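Local coordinates for putative uncharacterized protein (Chaetomium thermophilum, PDB 5T8V), which probably acts as a cohesin loader on chromatin, the chain being the C-terminal, HEAT-repeat part of the Scc2 protein, at residues A[1166-1171]-A[1205-1210]; A[1180-1185]-A[1233-1238]; A[18-23]-A[64-69]; A[136-141]-A[208-213]; A[968-973]-A[1026-1031]. One frame throughout, in Å; residues are numbered along the deposited sequence.

Contact 1: residues A[1166-1171]-A[1205-1210]; sequences FITLAT and QSIFAY
Thr1168 and Tyr1210 carry much of this contact through apolar packing. The methyl CG2 of Thr1168 lies 3.5 Å from Tyr1210 CG, and the two side chains pass each other at a slant. With its CG anti to the backbone N (chi1 -176°), Tyr1210 sends its ring back toward 1166-1171, where Tyr1210 CE1 comes 4.0 Å from Leu1169 CD2. Ile1207 packs with both branches: its CD1 meets Ile1167 CG2 at 3.9 Å, crossing it at about a right angle, while its CG2 lies 3.8 Å from Thr1171 CG2. Beta-branched residues suit this place because each offers a methyl close to the backbone.

The polar part is made by hydroxyls. Ser1206 OG donates to Thr1168 OG1, though the modelled length is too short to be trusted; Thr1168 OG1 is also bonded to Val1164 O, one turn back in its own helix. Thr1168 O accepts both Thr1171 N and, at 2.8 Å, Thr1171 OG1, which lies in the carbonyl plane and ties the threonine back to its own segment. Threonine thus buries a hydroxyl without leaving it idle. Short helix 1163-1169 packed against helix 1200-1213 is the helix-on-helix layering expected of an alpha-helical HEAT-repeat array.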
# COMPACT_ATOMS: atom_id res chain seq x y z
N PHE A 1166 16.84 38.70 11.34
CA PHE A 1166 15.88 37.62 11.12
C PHE A 1166 16.47 36.53 10.22
O PHE A 1166 16.23 35.34 10.45
CB PHE A 1166 14.58 38.16 10.53
CG PHE A 1166 13.66 38.76 11.56
CD1 PHE A 1166 13.09 37.97 12.54
CD2 PHE A 1166 13.36 40.10 11.53
CE1 PHE A 1166 12.24 38.52 13.49
CE2 PHE A 1166 12.51 40.66 12.47
CZ PHE A 1166 11.95 39.87 13.45
N ILE A 1167 17.22 36.93 9.20
CA ILE A 1167 17.93 35.94 8.38
C ILE A 1167 18.81 35.07 9.27
O ILE A 1167 18.96 33.87 9.04
CB ILE A 1167 18.74 36.65 7.28
CG1 ILE A 1167 17.81 37.41 6.34
CG2 ILE A 1167 19.57 35.63 6.49
CD1 ILE A 1167 18.53 38.30 5.34
N THR A 1168 19.42 35.67 10.30
CA THR A 1168 20.29 34.92 11.19
C THR A 1168 19.49 34.02 12.12
O THR A 1168 19.85 32.86 12.33
CB THR A 1168 21.16 35.89 12.00
OG1 THR A 1168 21.84 36.79 11.11
CG2 THR A 1168 22.19 35.14 12.82
N LEU A 1169 18.41 34.54 12.70
CA LEU A 1169 17.61 33.75 13.62
C LEU A 1169 16.87 32.62 12.92
O LEU A 1169 16.46 31.66 13.59
CB LEU A 1169 16.61 34.66 14.34
CG LEU A 1169 17.23 35.71 15.26
CD1 LEU A 1169 16.18 36.73 15.69
CD2 LEU A 1169 17.86 35.06 16.49
N ALA A 1170 16.69 32.70 11.60
CA ALA A 1170 16.04 31.62 10.88
C ALA A 1170 16.84 30.32 10.94
O ALA A 1170 16.27 29.24 10.74
CB ALA A 1170 15.80 32.02 9.42
N THR A 1171 18.14 30.41 11.21
CA THR A 1171 18.99 29.23 11.32
C THR A 1171 19.11 28.73 12.76
O THR A 1171 20.05 28.00 13.07
CB THR A 1171 20.39 29.53 10.76
OG1 THR A 1171 21.06 30.47 11.61
CG2 THR A 1171 20.29 30.10 9.35
N GLN A 1205 28.09 36.16 6.97
CA GLN A 1205 28.95 36.31 8.15
C GLN A 1205 28.13 36.24 9.43
O GLN A 1205 28.55 35.61 10.41
CB GLN A 1205 29.70 37.64 8.07
CG GLN A 1205 30.65 37.76 6.89
CD GLN A 1205 31.01 39.20 6.56
OE1 GLN A 1205 30.67 40.12 7.31
NE2 GLN A 1205 31.69 39.40 5.44
N SER A 1206 26.95 36.86 9.44
CA SER A 1206 26.11 36.84 10.63
C SER A 1206 25.65 35.43 10.96
O SER A 1206 25.69 35.01 12.12
CB SER A 1206 24.90 37.76 10.42
OG SER A 1206 24.04 37.72 11.54
N ILE A 1207 25.20 34.68 9.95
CA ILE A 1207 24.76 33.31 10.19
C ILE A 1207 25.91 32.48 10.75
O ILE A 1207 25.72 31.68 11.68
CB ILE A 1207 24.19 32.69 8.90
CG1 ILE A 1207 22.91 33.42 8.50
CG2 ILE A 1207 23.91 31.20 9.10
CD1 ILE A 1207 22.35 33.00 7.15
N PHE A 1208 27.11 32.66 10.21
CA PHE A 1208 28.26 31.90 10.71
C PHE A 1208 28.56 32.25 12.17
O PHE A 1208 28.71 31.37 13.01
CB PHE A 1208 29.48 32.14 9.84
CG PHE A 1208 30.75 31.55 10.40
CD1 PHE A 1208 30.90 30.18 10.50
CD2 PHE A 1208 31.78 32.37 10.83
CE1 PHE A 1208 32.05 29.63 11.02
CE2 PHE A 1208 32.94 31.83 11.35
CZ PHE A 1208 33.07 30.46 11.45
N ALA A 1209 28.66 33.55 12.47
CA ALA A 1209 28.93 33.97 13.84
C ALA A 1209 27.86 33.45 14.79
O ALA A 1209 28.15 33.08 15.94
CB ALA A 1209 29.02 35.49 13.92
N TYR A 1210 26.61 33.40 14.34
CA TYR A 1210 25.52 32.91 15.17
C TYR A 1210 25.66 31.42 15.44
O TYR A 1210 25.53 30.96 16.58
CB TYR A 1210 24.18 33.22 14.50
CG TYR A 1210 22.96 32.85 15.31
CD1 TYR A 1210 22.55 33.64 16.38
CD2 TYR A 1210 22.19 31.74 14.98
CE1 TYR A 1210 21.43 33.31 17.12
CE2 TYR A 1210 21.07 31.41 15.72
CZ TYR A 1210 20.69 32.20 16.78
OH TYR A 1210 19.57 31.87 17.52

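Contact 2: residues A[1180-1185]-A[1233-1238]; sequences LAFLEH and FMEVLK
This is a largely buried, aromatic and apolar packing contact between helices 1175-1191 and 1231-1240, whose local axes run in broadly the same direction at 36° to each other and approach to 10.9 Å, a separation bridged by rings. Val1236 CG1 sits over one face of the His1185 ring in a CH-pi contact, 4.0 Å from the ring centroid and offset toward the rim. The other methyl, Val1236 CG2, touches both Phe1182 CE1 at 3.5 Å and His1185 CD2 at 3.6 Å, so that one compact branched residue serves two rings. The imidazole also turns its edge toward the face of Phe1233 in an offset edge-to-face pair, the centroids 5.6 Å apart and the planes at 83°. A chi1 of 167° carries the His1185 ring across to the other helix. Were His1185 an alanine, Val1236 CG1 and the face of Phe1233 would probably lose their ring partner and a gap would open between the helices. Toward the margin, Glu1235 OE1 approaches Phe1182 CZ at 3.7 Å. Phe1233 also packs on Ile1207 of helix 1200-1213, and His1185 on Ile1167. Such side-by-side helices are characteristic of an alpha-helical repeat solenoid of the HEAT type.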
# COMPACT_ATOMS: atom_id res chain seq x y z
N LEU A 1180 9.28 31.73 13.18
CA LEU A 1180 8.90 33.13 13.14
C LEU A 1180 9.91 33.96 12.37
O LEU A 1180 9.55 34.73 11.46
CB LEU A 1180 8.74 33.66 14.57
CG LEU A 1180 8.22 35.08 14.75
CD1 LEU A 1180 6.83 35.24 14.16
CD2 LEU A 1180 8.22 35.45 16.23
N ALA A 1181 11.20 33.81 12.70
CA ALA A 1181 12.23 34.56 11.99
C ALA A 1181 12.22 34.25 10.50
O ALA A 1181 12.48 35.13 9.67
CB ALA A 1181 13.60 34.26 12.60
N PHE A 1182 11.92 33.00 10.15
CA PHE A 1182 11.84 32.63 8.73
C PHE A 1182 10.65 33.31 8.06
O PHE A 1182 10.73 33.69 6.89
CB PHE A 1182 11.75 31.11 8.59
CG PHE A 1182 11.47 30.65 7.19
CD1 PHE A 1182 12.46 30.69 6.22
CD2 PHE A 1182 10.22 30.18 6.84
CE1 PHE A 1182 12.21 30.27 4.93
CE2 PHE A 1182 9.96 29.75 5.55
CZ PHE A 1182 10.95 29.80 4.60
N LEU A 1183 9.54 33.45 8.78
CA LEU A 1183 8.40 34.19 8.24
C LEU A 1183 8.75 35.65 8.00
O LEU A 1183 8.38 36.23 6.98
CB LEU A 1183 7.20 34.07 9.17
CG LEU A 1183 6.49 32.72 9.22
CD1 LEU A 1183 5.50 32.69 10.38
CD2 LEU A 1183 5.77 32.45 7.90
N GLU A 1184 9.48 36.26 8.94
CA GLU A 1184 9.83 37.67 8.79
C GLU A 1184 10.85 37.87 7.68
O GLU A 1184 10.80 38.87 6.96
CB GLU A 1184 10.35 38.23 10.11
CG GLU A 1184 9.33 38.15 11.24
CD GLU A 1184 8.01 38.81 10.88
OE1 GLU A 1184 8.02 39.77 10.07
OE2 GLU A 1184 6.97 38.36 11.39
N HIS A 1185 11.79 36.94 7.53
CA HIS A 1185 12.74 37.03 6.43
C HIS A 1185 12.05 36.82 5.09
O HIS A 1185 12.36 37.51 4.11
CB HIS A 1185 13.87 36.02 6.63
CG HIS A 1185 14.73 35.81 5.42
ND1 HIS A 1185 14.97 36.80 4.50
CD2 HIS A 1185 15.40 34.72 4.99
CE1 HIS A 1185 15.75 36.33 3.54
NE2 HIS A 1185 16.03 35.07 3.82
N PHE A 1233 17.74 30.21 3.78
CA PHE A 1233 18.14 31.35 2.96
C PHE A 1233 17.84 31.10 1.49
O PHE A 1233 17.01 31.78 0.88
CB PHE A 1233 19.63 31.63 3.18
CG PHE A 1233 20.06 33.03 2.81
CD1 PHE A 1233 19.29 33.82 1.97
CD2 PHE A 1233 21.24 33.55 3.31
CE1 PHE A 1233 19.69 35.10 1.64
CE2 PHE A 1233 21.65 34.83 2.99
CZ PHE A 1233 20.88 35.60 2.15
N MET A 1234 18.49 30.09 0.91
CA MET A 1234 18.28 29.80 -0.50
C MET A 1234 16.82 29.48 -0.80
O MET A 1234 16.33 29.81 -1.89
CB MET A 1234 19.18 28.65 -0.94
CG MET A 1234 20.64 29.04 -1.06
SD MET A 1234 21.58 27.98 -2.18
CE MET A 1234 20.81 28.37 -3.75
N GLU A 1235 16.11 28.85 0.14
CA GLU A 1235 14.70 28.59 -0.09
C GLU A 1235 13.95 29.89 -0.33
O GLU A 1235 13.11 29.99 -1.24
CB GLU A 1235 14.10 27.83 1.09
CG GLU A 1235 12.69 27.31 0.82
CD GLU A 1235 12.25 26.26 1.83
OE1 GLU A 1235 11.76 26.64 2.91
OE2 GLU A 1235 12.41 25.06 1.53
N VAL A 1236 14.25 30.92 0.47
CA VAL A 1236 13.64 32.23 0.25
C VAL A 1236 14.04 32.79 -1.11
O VAL A 1236 13.25 33.47 -1.77
CB VAL A 1236 14.02 33.19 1.40
CG1 VAL A 1236 13.47 34.59 1.14
CG2 VAL A 1236 13.49 32.65 2.72
N LEU A 1237 15.27 32.50 -1.55
CA LEU A 1237 15.71 32.93 -2.87
C LEU A 1237 15.08 32.12 -3.99
O LEU A 1237 15.37 32.38 -5.16
CB LEU A 1237 17.24 32.84 -2.96
CG LEU A 1237 18.01 34.07 -2.49
CD1 LEU A 1237 17.86 35.20 -3.50
CD2 LEU A 1237 17.55 34.53 -1.11
N LYS A 1238 14.22 31.15 -3.67
CA LYS A 1238 13.51 30.38 -4.69
C LYS A 1238 12.32 31.14 -5.26
O LYS A 1238 11.68 30.65 -6.19
CB LYS A 1238 13.05 29.05 -4.10
CG LYS A 1238 13.01 27.91 -5.11
CD LYS A 1238 12.43 26.63 -4.51
CE LYS A 1238 13.25 26.13 -3.32
NZ LYS A 1238 12.78 24.80 -2.84

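Contact 3: residues A[18-23]-A[64-69]; sequences HELKAY and SALKKT
Leu20 pushes its CD1 methyl into helix 56-71, and this insertion is the tight part of the contact. Leu20 CD1 lies 3.6 Å from Ala65 CB and 3.5 Å from Leu66 CD2, and reaches the backbone at Leu66 N, 3.4 Å away. A chi1 of 179° swings CG of Leu20 away from its own N and brings the branched end to the partner helix. Ala65 suits its place because its small side chain lets Leu20 approach the main chain; the CA atoms of Leu20 and Ala65 are 5.3 Å apart. Thr69 adds its methyl CG2, 4.1 Å from Leu20 CD1, while its OG1 turns to bond Leu66 O in its own helix. The helices form a roughly antiparallel pair near the start of the helical chain, with 150° between their directions, and Val78 and Phe75 from the following loop add to the apolar surroundings of Leu20 and Leu66.

The solvent side is much looser. There Glu19 and Lys68, both exposed, reach out on long side chains, and Glu19 OE1 lies 3.7 Å from Lys68 NZ, a long salt bridge. The chemistry implies that the pairing rests on burial of aliphatic groups, with the opposite charges probably adding only a modest, solvent-screened attraction.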
# COMPACT_ATOMS: atom_id res chain seq x y z
N HIS A 18 -18.54 -67.30 -34.21
CA HIS A 18 -19.54 -67.77 -35.17
C HIS A 18 -20.38 -66.63 -35.71
O HIS A 18 -20.78 -66.64 -36.88
CB HIS A 18 -20.42 -68.84 -34.52
CG HIS A 18 -19.77 -70.18 -34.42
ND1 HIS A 18 -18.59 -70.48 -35.06
CD2 HIS A 18 -20.13 -71.30 -33.75
CE1 HIS A 18 -18.25 -71.73 -34.79
NE2 HIS A 18 -19.17 -72.25 -34.00
N GLU A 19 -20.68 -65.63 -34.87
CA GLU A 19 -21.43 -64.47 -35.34
C GLU A 19 -20.64 -63.70 -36.40
O GLU A 19 -21.18 -63.36 -37.46
CB GLU A 19 -21.79 -63.56 -34.17
CG GLU A 19 -22.87 -64.13 -33.26
CD GLU A 19 -23.17 -63.22 -32.07
OE1 GLU A 19 -22.42 -62.24 -31.86
OE2 GLU A 19 -24.16 -63.49 -31.36
N LEU A 20 -19.36 -63.43 -36.13
CA LEU A 20 -18.55 -62.73 -37.11
C LEU A 20 -18.39 -63.54 -38.38
O LEU A 20 -18.37 -62.98 -39.48
CB LEU A 20 -17.18 -62.39 -36.52
CG LEU A 20 -16.28 -61.66 -37.52
CD1 LEU A 20 -15.60 -60.47 -36.88
CD2 LEU A 20 -15.24 -62.60 -38.12
N LYS A 21 -18.26 -64.86 -38.26
CA LYS A 21 -18.17 -65.70 -39.46
C LYS A 21 -19.44 -65.59 -40.28
O LYS A 21 -19.39 -65.38 -41.50
CB LYS A 21 -17.90 -67.15 -39.07
CG LYS A 21 -16.46 -67.43 -38.64
CD LYS A 21 -16.13 -68.92 -38.73
CE LYS A 21 -14.71 -69.20 -38.28
NZ LYS A 21 -14.21 -70.52 -38.74
N ALA A 22 -20.60 -65.73 -39.63
CA ALA A 22 -21.87 -65.65 -40.34
C ALA A 22 -22.02 -64.30 -41.05
O ALA A 22 -22.23 -64.24 -42.27
CB ALA A 22 -23.03 -65.88 -39.37
N TYR A 23 -21.91 -63.21 -40.29
CA TYR A 23 -22.04 -61.89 -40.90
C TYR A 23 -21.03 -61.70 -42.02
O TYR A 23 -21.35 -61.10 -43.06
CB TYR A 23 -21.86 -60.80 -39.83
CG TYR A 23 -22.42 -59.47 -40.26
CD1 TYR A 23 -21.82 -58.74 -41.27
CD2 TYR A 23 -23.56 -58.96 -39.67
CE1 TYR A 23 -22.33 -57.53 -41.67
CE2 TYR A 23 -24.09 -57.75 -40.06
CZ TYR A 23 -23.47 -57.04 -41.07
OH TYR A 23 -23.98 -55.83 -41.47
N SER A 64 -17.97 -53.95 -35.18
CA SER A 64 -18.41 -54.39 -33.86
C SER A 64 -18.03 -55.85 -33.62
O SER A 64 -17.43 -56.19 -32.59
CB SER A 64 -19.93 -54.20 -33.73
OG SER A 64 -20.38 -54.56 -32.44
N ALA A 65 -18.37 -56.73 -34.56
CA ALA A 65 -18.04 -58.15 -34.40
C ALA A 65 -16.54 -58.36 -34.25
O ALA A 65 -16.09 -59.15 -33.40
CB ALA A 65 -18.58 -58.94 -35.59
N LEU A 66 -15.74 -57.65 -35.05
CA LEU A 66 -14.29 -57.75 -34.94
C LEU A 66 -13.81 -57.37 -33.55
O LEU A 66 -12.97 -58.05 -32.95
CB LEU A 66 -13.62 -56.87 -36.00
CG LEU A 66 -13.74 -57.35 -37.45
CD1 LEU A 66 -13.40 -56.22 -38.41
CD2 LEU A 66 -12.83 -58.54 -37.69
N LYS A 67 -14.34 -56.26 -33.01
CA LYS A 67 -13.97 -55.86 -31.65
C LYS A 67 -14.33 -56.95 -30.65
O LYS A 67 -13.57 -57.22 -29.72
CB LYS A 67 -14.65 -54.54 -31.30
CG LYS A 67 -14.59 -54.19 -29.82
CD LYS A 67 -14.84 -52.70 -29.60
CE LYS A 67 -15.39 -52.41 -28.21
NZ LYS A 67 -16.84 -52.72 -28.10
N LYS A 68 -15.50 -57.58 -30.82
CA LYS A 68 -15.85 -58.70 -29.96
C LYS A 68 -14.80 -59.80 -30.02
O LYS A 68 -14.34 -60.30 -28.98
CB LYS A 68 -17.23 -59.26 -30.34
CG LYS A 68 -18.39 -58.59 -29.62
CD LYS A 68 -19.70 -59.30 -29.95
CE LYS A 68 -20.89 -58.62 -29.29
NZ LYS A 68 -22.17 -59.32 -29.60
N THR A 69 -14.39 -60.19 -31.23
CA THR A 69 -13.41 -61.27 -31.35
C THR A 69 -12.07 -60.88 -30.73
O THR A 69 -11.38 -61.72 -30.15
CB THR A 69 -13.22 -61.66 -32.82
OG1 THR A 69 -12.82 -60.51 -33.57
CG2 THR A 69 -14.50 -62.24 -33.40

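Contact 4: residues A[136-141]-A[208-213]; sequences IMCGGR and SELIAK
Glu209 OE2 sits 4.0 Å from Cys138 CB and accepts a salt-bridge hydrogen bond from Lys213 NZ, one turn further along, at 3.1 Å. The ammonium meets the anti side of that oxygen, 34° out of the carboxylate plane. Thus coupled, the two side chains flank the cysteine: the methylene CD of Lys213 lies 3.9 Å from Cys138 CB. A long lysine suits the place because its methylenes pack while its charge goes on to the glutamate. With alanine in place of Glu209, the Lys213 ammonium would probably be left without its mate and its side chain freer to swing off the cysteine. Inward of these charged groups the contact is apolar. Cys138, with SG anti to its carbonyl carbon (chi1 -69°), puts the sulfur 3.8 Å from Leu210 CA, and Leu210 CD1 lies 4.2 Å from Met137 CB. The small thiol allows close approach to the helix backbone. Ile136 to Gly139 form a type I beta turn that offers Met137 and Cys138 to the helix. Met137 and Leu210 both also touch Ile152 of helix 149-172. The turn after helix 120-136 thus packs on helix 190-213, whose Ile211 meets helix 247-267, while Ile136 faces helix 81-96.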
# COMPACT_ATOMS: atom_id res chain seq x y z
N ILE A 136 -8.46 -54.28 -37.94
CA ILE A 136 -7.83 -55.54 -38.31
C ILE A 136 -6.34 -55.51 -37.98
O ILE A 136 -5.76 -56.52 -37.56
CB ILE A 136 -8.08 -55.84 -39.80
CG1 ILE A 136 -9.54 -56.22 -40.01
CG2 ILE A 136 -7.15 -56.97 -40.29
CD1 ILE A 136 -9.96 -56.30 -41.47
N MET A 137 -5.70 -54.36 -38.17
CA MET A 137 -4.30 -54.21 -37.78
C MET A 137 -4.12 -54.03 -36.27
O MET A 137 -2.98 -53.91 -35.82
CB MET A 137 -3.67 -53.03 -38.52
CG MET A 137 -3.22 -53.36 -39.93
SD MET A 137 -2.35 -52.01 -40.73
CE MET A 137 -3.70 -50.89 -41.06
N CYS A 138 -5.20 -54.01 -35.49
CA CYS A 138 -5.12 -53.89 -34.04
C CYS A 138 -5.51 -55.19 -33.33
O CYS A 138 -6.02 -55.16 -32.21
CB CYS A 138 -6.00 -52.75 -33.55
SG CYS A 138 -5.40 -51.11 -34.01
N GLY A 139 -5.27 -56.34 -33.97
CA GLY A 139 -5.68 -57.61 -33.41
C GLY A 139 -4.55 -58.44 -32.84
O GLY A 139 -4.80 -59.48 -32.22
N GLY A 140 -3.31 -58.01 -33.04
CA GLY A 140 -2.17 -58.74 -32.55
C GLY A 140 -1.75 -59.93 -33.39
O GLY A 140 -0.81 -60.64 -33.00
N ARG A 141 -2.39 -60.17 -34.53
CA ARG A 141 -2.01 -61.28 -35.39
C ARG A 141 -0.68 -60.97 -36.08
O ARG A 141 -0.30 -59.82 -36.28
CB ARG A 141 -3.10 -61.56 -36.42
CG ARG A 141 -4.38 -62.15 -35.83
CD ARG A 141 -5.46 -62.30 -36.87
NE ARG A 141 -5.11 -63.29 -37.90
CZ ARG A 141 -5.77 -64.43 -38.12
NH1 ARG A 141 -6.84 -64.77 -37.41
NH2 ARG A 141 -5.35 -65.24 -39.08
N SER A 208 -6.00 -43.07 -33.24
CA SER A 208 -5.42 -42.96 -31.91
C SER A 208 -5.14 -44.33 -31.33
O SER A 208 -4.07 -44.56 -30.75
CB SER A 208 -6.36 -42.18 -30.98
OG SER A 208 -6.38 -40.81 -31.32
N GLU A 209 -6.08 -45.26 -31.47
CA GLU A 209 -5.83 -46.63 -31.03
C GLU A 209 -4.72 -47.29 -31.84
O GLU A 209 -3.86 -47.97 -31.28
CB GLU A 209 -7.12 -47.45 -31.12
CG GLU A 209 -6.98 -48.90 -30.70
CD GLU A 209 -8.28 -49.67 -30.81
OE1 GLU A 209 -9.35 -49.02 -30.89
OE2 GLU A 209 -8.23 -50.92 -30.82
N LEU A 210 -4.72 -47.08 -33.16
CA LEU A 210 -3.74 -47.72 -34.03
C LEU A 210 -2.32 -47.44 -33.56
O LEU A 210 -1.54 -48.37 -33.34
CB LEU A 210 -3.92 -47.24 -35.47
CG LEU A 210 -2.88 -47.77 -36.47
CD1 LEU A 210 -3.23 -49.19 -36.91
CD2 LEU A 210 -2.75 -46.85 -37.66
N ILE A 211 -1.96 -46.17 -33.43
CA ILE A 211 -0.57 -45.82 -33.19
C ILE A 211 -0.03 -46.42 -31.89
O ILE A 211 1.19 -46.42 -31.69
CB ILE A 211 -0.37 -44.29 -33.20
CG1 ILE A 211 -1.26 -43.62 -32.14
CG2 ILE A 211 -0.66 -43.74 -34.59
CD1 ILE A 211 -1.03 -42.13 -32.02
N ALA A 212 -0.89 -46.94 -31.03
CA ALA A 212 -0.45 -47.56 -29.79
C ALA A 212 -0.16 -49.05 -29.92
O ALA A 212 0.53 -49.61 -29.07
CB ALA A 212 -1.50 -47.38 -28.69
N LYS A 213 -0.68 -49.70 -30.97
CA LYS A 213 -0.57 -51.14 -31.10
C LYS A 213 0.28 -51.59 -32.28
O LYS A 213 0.71 -52.75 -32.30
CB LYS A 213 -1.97 -51.76 -31.23
CG LYS A 213 -2.89 -51.41 -30.07
CD LYS A 213 -4.19 -52.19 -30.11
CE LYS A 213 -5.11 -51.76 -28.98
NZ LYS A 213 -6.39 -52.52 -28.98

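Contact 5: residues A[968-973]-A[1026-1031]; sequences LKIRQF and LDVRKP
Ile970 and Val1028 meet through methyl groups, Ile970 CG2 lying 3.7 Å from Val1028 CG2, with the side chains crossing at about a right angle. The same Ile970 CG2 touches Asp1027 CB at 3.5 Å, so the aspartate lends its methylene while its carboxylate, at the exposed margin, can remain hydrated. One turn on, Phe973 CE2 is 3.6 Å from Val1028 CG1 and 3.8 Å from Pro1031 CG. Val1028 O comes up to the edge of the ring near its plane, 3.3 Å from Phe973 CE2. The Phe973 ring reaches the partner helix by a chi1 of 163°. Valine suits its place by dividing its methyls, CG2 serving Ile970 and CG1 serving Phe973.

Behind these contacts the helix axes are nearly parallel, 5° apart in direction and 9.4 Å at closest approach. Pro1031 has no N-H to give to the preceding turn, where the helix kinks, and it offers a compact apolar ring instead. Beyond it, Phe1019 packs on both Phe973 and Val1028. Thr956 of helix 940-960 touches Phe973, while Arg1029 turns from the contact to a salt bridge with Asp1062 of helix 1050-1062.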
# COMPACT_ATOMS: atom_id res chain seq x y z
N LEU A 968 8.58 40.67 54.86
CA LEU A 968 7.13 40.76 54.85
C LEU A 968 6.61 42.02 54.17
O LEU A 968 5.65 41.95 53.41
CB LEU A 968 6.58 40.70 56.29
CG LEU A 968 5.08 40.94 56.47
CD1 LEU A 968 4.26 40.02 55.58
CD2 LEU A 968 4.70 40.75 57.93
N LYS A 969 7.23 43.17 54.43
CA LYS A 969 6.80 44.40 53.78
C LYS A 969 7.05 44.35 52.28
O LYS A 969 6.31 44.98 51.51
CB LYS A 969 7.52 45.61 54.39
CG LYS A 969 7.10 45.92 55.83
CD LYS A 969 7.75 47.20 56.34
CE LYS A 969 7.43 47.44 57.81
NZ LYS A 969 8.13 46.48 58.71
N ILE A 970 8.06 43.61 51.83
CA ILE A 970 8.34 43.49 50.41
C ILE A 970 7.20 42.77 49.70
O ILE A 970 6.82 43.12 48.58
CB ILE A 970 9.69 42.79 50.17
CG1 ILE A 970 10.83 43.68 50.65
CG2 ILE A 970 9.86 42.43 48.69
CD1 ILE A 970 12.21 43.03 50.59
N ARG A 971 6.63 41.74 50.34
CA ARG A 971 5.50 41.04 49.75
C ARG A 971 4.25 41.93 49.75
O ARG A 971 3.50 41.96 48.77
CB ARG A 971 5.25 39.73 50.49
CG ARG A 971 6.44 38.78 50.45
CD ARG A 971 6.13 37.42 51.06
NE ARG A 971 5.94 37.49 52.51
CZ ARG A 971 5.91 36.43 53.31
NH1 ARG A 971 6.07 35.21 52.81
NH2 ARG A 971 5.73 36.59 54.61
N GLN A 972 4.03 42.66 50.85
CA GLN A 972 2.96 43.66 50.87
C GLN A 972 3.07 44.59 49.67
O GLN A 972 2.09 44.82 48.96
CB GLN A 972 3.01 44.46 52.17
CG GLN A 972 2.75 43.65 53.43
CD GLN A 972 2.64 44.53 54.66
OE1 GLN A 972 2.27 45.70 54.57
NE2 GLN A 972 2.98 43.97 55.82
N PHE A 973 4.27 45.13 49.44
CA PHE A 973 4.47 46.00 48.28
C PHE A 973 4.20 45.26 46.98
O PHE A 973 3.63 45.82 46.04
CB PHE A 973 5.88 46.57 48.26
CG PHE A 973 6.26 47.13 46.93
CD1 PHE A 973 5.77 48.35 46.52
CD2 PHE A 973 7.08 46.42 46.07
CE1 PHE A 973 6.10 48.87 45.28
CE2 PHE A 973 7.42 46.93 44.83
CZ PHE A 973 6.93 48.16 44.44
N LEU A 1026 15.77 42.91 44.52
CA LEU A 1026 15.14 42.38 43.32
C LEU A 1026 13.66 42.09 43.54
O LEU A 1026 12.83 42.34 42.66
CB LEU A 1026 15.87 41.12 42.85
CG LEU A 1026 15.83 40.81 41.35
CD1 LEU A 1026 16.49 41.91 40.54
CD2 LEU A 1026 16.51 39.48 41.08
N ASP A 1027 13.31 41.58 44.73
CA ASP A 1027 11.91 41.30 45.04
C ASP A 1027 11.05 42.56 44.99
O ASP A 1027 9.82 42.46 44.92
CB ASP A 1027 11.80 40.65 46.42
CG ASP A 1027 12.40 39.26 46.46
OD1 ASP A 1027 12.50 38.62 45.39
OD2 ASP A 1027 12.76 38.81 47.57
N VAL A 1028 11.67 43.74 45.03
CA VAL A 1028 10.95 45.01 44.93
C VAL A 1028 10.99 45.55 43.51
O VAL A 1028 9.97 45.99 42.97
CB VAL A 1028 11.54 46.03 45.93
CG1 VAL A 1028 10.92 47.41 45.73
CG2 VAL A 1028 11.31 45.54 47.36
N ARG A 1029 12.17 45.52 42.88
CA ARG A 1029 12.28 46.02 41.51
C ARG A 1029 11.41 45.22 40.55
O ARG A 1029 10.91 45.77 39.56
CB ARG A 1029 13.74 45.96 41.05
CG ARG A 1029 14.66 46.93 41.77
CD ARG A 1029 16.08 46.82 41.24
NE ARG A 1029 16.19 47.28 39.86
CZ ARG A 1029 17.26 47.08 39.08
NH1 ARG A 1029 18.31 46.43 39.55
NH2 ARG A 1029 17.26 47.54 37.84
N LYS A 1030 11.19 43.92 40.83
CA LYS A 1030 10.39 43.12 39.90
C LYS A 1030 8.94 43.57 39.89
O LYS A 1030 8.47 44.05 38.84
CB LYS A 1030 10.53 41.63 40.24
CG LYS A 1030 9.64 40.74 39.39
CD LYS A 1030 9.71 39.28 39.81
CE LYS A 1030 8.69 38.44 39.05
NZ LYS A 1030 7.29 38.90 39.28
N PRO A 1031 8.18 43.48 40.98
CA PRO A 1031 6.76 43.85 40.91
C PRO A 1031 6.53 45.32 40.59
O PRO A 1031 5.44 45.67 40.11
CB PRO A 1031 6.23 43.50 42.31
CG PRO A 1031 7.43 43.54 43.18
CD PRO A 1031 8.57 43.08 42.34

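In the fold
The contacts form two clusters and an outlier along an elongated helical chain. Contacts 1 and 2 have centres about 12 Å apart and interlock: their segments alternate along the sequence, and Ile1167 CG1 packs 3.4 Å from His1185 ND1, joining four helices of the family's C-terminal region. Contacts 3 and 4 are about 17 Å apart centre to centre and meet where Leu66 CD1 lies 4.2 Å from Ile136 CG1. Contact 5 is separate, its centre about 39 Å from that of contact 1, though on the same side of the chain's centre. The N-terminal pair lies on the opposite side of that centre, contacts 3 and 5 having centres about 136 Å apart.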